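Local coordinates for protein voltage-sensor containing phosphatase (PDB 3V0D) that probably removes phosphate from membrane phosphoinositides under the control of a voltage sensor, here represented by its cytoplasmic phosphatase and C2 domains, at residues 81-84 against 85-89; 215-218 against 219-223. The protein carries 1 engineered substitution. All coordinates share one frame; numbering follows the deposited sequence. Where two conformers were deposited one is given.

Overall arrangement
Following the chain from the N terminus, interaction 1 comes first, in the phosphatase domain. Residues 81-89 close the end of the connection between the parallel strands 67-73 and 87-92, where a short 3-10 segment gives way to a tight turn and then to the second strand. Interaction 2 belongs to the C2 domain, where residues 215-223 curl up within the loop between strands 202-210 and 223-229, which lie in different sheets. The two are in series, neither nested nor crossing, and lie on opposite sides of the chain's centre. Their centres are about 48 Å apart and their nearest atoms about 32 Å, and each is local to a loop of its own domain.

Interaction 1. Residues 81-84 against 85-89; sequences TKFD and NHVYR
Thr81 and Asn85 run side by side and join at their polar ends, the Thr81 hydroxyl OG1 donating to the amide oxygen OD1 of Asn85 at 2.7 Å. The hydroxyl comes in within the carbonyl plane, at a C=O...donor angle of 145°. The other end of the same amide, Asn85 ND2, donates to a water at 2.8 Å, so both ends of the amide have a partner. A backbone bond, His86 N to Phe83 O at 3.1 Å, closes a type I' turn with Asp84 and Asn85 at its corners, both with positive phi. In His86, CG beside the backbone N (chi1 -59°) brings the imidazole back over this turn: the carbonyl oxygen of Asp84 sits 3.2 Å above the ring plane, over its centre, and Asp84 CB lies 3.6 Å from His86 CD2. Val87 CG2 makes the apolar contact, meeting Phe83 CB at 3.7 Å and approaching the ring obliquely. Phe83 itself is buried against Ile52, Val55 and Ser56 of helix 52-62 and Ile69 of strand 67-73. Backbone bonds of His86 and Tyr88 to Ile69 then lead the chain on as a parallel neighbour of strand 67-73 in the mixed sheet of the phosphatase domain.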
# COMPACT_ATOMS: atom_id res chain seq x y z
N THR A 81 1.97 -3.78 26.64
CA THR A 81 2.74 -4.23 27.78
C THR A 81 2.97 -5.75 27.76
O THR A 81 3.94 -6.23 28.35
CB THR A 81 2.18 -3.66 29.08
OG1 THR A 81 2.15 -2.22 28.95
CG2 THR A 81 3.03 -4.05 30.30
N LYS A 82 2.14 -6.49 27.00
CA LYS A 82 2.36 -7.92 26.76
C LYS A 82 3.72 -8.15 26.10
O LYS A 82 4.32 -9.22 26.25
CB LYS A 82 1.24 -8.49 25.89
CG LYS A 82 -0.10 -8.59 26.57
CD LYS A 82 -0.09 -9.70 27.59
CE LYS A 82 -1.37 -9.74 28.39
NZ LYS A 82 -1.21 -10.65 29.56
N PHE A 83 4.16 -7.16 25.31
CA PHE A 83 5.45 -7.23 24.60
C PHE A 83 6.49 -6.34 25.30
O PHE A 83 7.42 -5.85 24.67
CB PHE A 83 5.25 -6.79 23.14
CG PHE A 83 4.47 -7.77 22.32
CD1 PHE A 83 3.14 -7.55 22.03
CD2 PHE A 83 5.09 -8.93 21.86
CE1 PHE A 83 2.43 -8.48 21.26
CE2 PHE A 83 4.37 -9.87 21.11
CZ PHE A 83 3.05 -9.62 20.80
N ASP A 84 6.31 -6.15 26.60
CA ASP A 84 7.23 -5.33 27.40
C ASP A 84 7.42 -3.93 26.82
O ASP A 84 8.49 -3.34 26.93
CB ASP A 84 8.57 -6.05 27.65
CG ASP A 84 8.43 -7.28 28.55
OD1 ASP A 84 7.42 -7.42 29.27
OD2 ASP A 84 9.34 -8.13 28.53
N ASN A 85 6.35 -3.39 26.23
CA ASN A 85 6.34 -2.02 25.73
C ASN A 85 7.30 -1.81 24.57
O ASN A 85 7.76 -0.70 24.33
CB ASN A 85 6.60 -1.01 26.85
CG ASN A 85 5.72 -1.27 28.03
OD1 ASN A 85 4.49 -1.32 27.89
ND2 ASN A 85 6.33 -1.49 29.20
N HIS A 86 7.59 -2.88 23.83
CA HIS A 86 8.50 -2.78 22.67
C HIS A 86 7.72 -2.83 21.36
O HIS A 86 8.09 -3.55 20.44
CB HIS A 86 9.51 -3.93 22.71
CG HIS A 86 10.34 -3.96 23.95
ND1 HIS A 86 10.98 -2.85 24.44
CD2 HIS A 86 10.61 -4.96 24.83
CE1 HIS A 86 11.62 -3.16 25.56
NE2 HIS A 86 11.43 -4.44 25.80
N VAL A 87 6.66 -2.06 21.28
CA VAL A 87 5.78 -2.03 20.10
C VAL A 87 5.78 -0.62 19.52
O VAL A 87 5.71 0.35 20.26
CB VAL A 87 4.35 -2.46 20.46
CG1 VAL A 87 3.46 -2.53 19.19
CG2 VAL A 87 4.34 -3.78 21.19
N TYR A 88 5.86 -0.56 18.20
CA TYR A 88 5.80 0.69 17.44
C TYR A 88 4.63 0.57 16.46
O TYR A 88 4.56 -0.40 15.71
CB TYR A 88 7.14 0.86 16.72
CG TYR A 88 7.30 2.11 15.89
CD1 TYR A 88 8.11 3.15 16.34
CD2 TYR A 88 6.72 2.24 14.63
CE1 TYR A 88 8.31 4.28 15.56
CE2 TYR A 88 6.92 3.37 13.85
CZ TYR A 88 7.72 4.38 14.32
OH TYR A 88 7.92 5.50 13.58
N ARG A 89 3.74 1.55 16.45
CA ARG A 89 2.58 1.51 15.56
C ARG A 89 2.78 2.37 14.33
O ARG A 89 3.23 3.51 14.40
CB ARG A 89 1.31 1.99 16.31
CG ARG A 89 0.72 0.97 17.32
CD ARG A 89 -0.69 1.27 17.77
NE ARG A 89 -1.69 1.05 16.71
CZ ARG A 89 -3.02 1.21 16.88
NH1 ARG A 89 -3.51 1.59 18.05
NH2 ARG A 89 -3.89 1.01 15.87
O HOH W 1 9.10 -1.46 29.80

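Interaction 2. Residues 215-218 against 219-223; sequences VGRG and NGSDL
Asp222 OD1 is gripped by Arg217 N at 3.0 Å, the N-H coming from above the carboxylate plane, and by a water. That water joins three groups, donating to Asp222 OD1 and Val215 O and accepting from Gly220 N at 2.8 Å. The other carboxylate oxygen, OD2, packs 3.5 Å from Gly216 CA and is hydrogen-bonded to Ser276 OG, which ties the loop to the end of strand 269-276. Asn219 OD1 receives two bonds from Ser221, one from the hydroxyl OG at 2.7 Å and one from the backbone N at 3.0 Å. The hydroxyl lies in the carbonyl plane, on a lone pair, whereas the N-H is tilted 33° from that plane; together they fix the rotation of the Asn219 amide at the start of the Gly220 to Leu223 turn. Ser221 OG can reach it because chi1 of 66° places the hydroxyl between its own backbone N and carbonyl carbon, and there it also rests 3.5 Å from Arg217 CB. Three turns follow one another in this loop, a type II' turn over Val215 to Gly218, an Asx turn at Asn219 and a type I turn over Gly220 to Leu223; the loop joins the two sheets of the PTEN-type C2 beta-sandwich.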
# COMPACT_ATOMS: atom_id res chain seq x y z
N VAL A 215 -16.90 -0.85 -18.79
CA VAL A 215 -16.63 -0.43 -17.42
C VAL A 215 -17.85 0.37 -16.95
O VAL A 215 -18.07 1.49 -17.40
CB VAL A 215 -15.34 0.44 -17.33
CG1 VAL A 215 -15.09 0.85 -15.87
CG2 VAL A 215 -14.14 -0.34 -17.88
N GLY A 216 -18.66 -0.23 -16.07
CA GLY A 216 -19.93 0.40 -15.67
C GLY A 216 -20.82 0.63 -16.88
O GLY A 216 -21.05 -0.30 -17.67
N ARG A 217 -21.28 1.86 -17.07
CA ARG A 217 -22.11 2.21 -18.22
C ARG A 217 -21.31 2.39 -19.50
O ARG A 217 -21.89 2.56 -20.58
CB ARG A 217 -22.87 3.51 -17.95
CG ARG A 217 -24.02 3.41 -16.97
CD ARG A 217 -25.12 2.47 -17.44
NE ARG A 217 -26.01 3.06 -18.43
CZ ARG A 217 -26.04 2.73 -19.72
NH1 ARG A 217 -25.21 1.81 -20.21
NH2 ARG A 217 -26.89 3.33 -20.54
N GLY A 218 -19.98 2.37 -19.38
CA GLY A 218 -19.12 2.39 -20.58
C GLY A 218 -18.91 3.76 -21.18
O GLY A 218 -18.39 3.88 -22.28
N ASN A 219 -19.29 4.82 -20.44
CA ASN A 219 -19.18 6.17 -20.96
C ASN A 219 -18.89 7.20 -19.87
O ASN A 219 -19.06 8.41 -20.09
CB ASN A 219 -20.45 6.55 -21.73
CG ASN A 219 -21.68 6.48 -20.85
OD1 ASN A 219 -21.58 6.40 -19.63
ND2 ASN A 219 -22.85 6.51 -21.46
N GLY A 220 -18.49 6.73 -18.69
CA GLY A 220 -18.18 7.62 -17.57
C GLY A 220 -19.38 8.07 -16.76
O GLY A 220 -19.19 8.62 -15.69
N SER A 221 -20.61 7.85 -17.24
CA SER A 221 -21.77 8.45 -16.62
C SER A 221 -22.05 7.90 -15.23
O SER A 221 -22.72 8.57 -14.44
CB SER A 221 -23.01 8.28 -17.50
OG SER A 221 -23.39 6.92 -17.64
N ASP A 222 -21.59 6.69 -14.92
CA ASP A 222 -21.79 6.11 -13.60
C ASP A 222 -20.73 6.54 -12.58
O ASP A 222 -20.88 6.23 -11.41
CB ASP A 222 -21.80 4.58 -13.68
CG ASP A 222 -20.58 4.02 -14.40
OD1 ASP A 222 -20.44 4.30 -15.61
OD2 ASP A 222 -19.75 3.33 -13.76
N LEU A 223 -19.66 7.20 -13.02
CA LEU A 223 -18.47 7.36 -12.19
C LEU A 223 -18.45 8.64 -11.38
O LEU A 223 -18.95 9.70 -11.81
CB LEU A 223 -17.21 7.29 -13.06
CG LEU A 223 -16.94 5.95 -13.76
CD1 LEU A 223 -15.71 6.07 -14.65
CD2 LEU A 223 -16.78 4.80 -12.76
O HOH W 2 -18.22 4.36 -17.22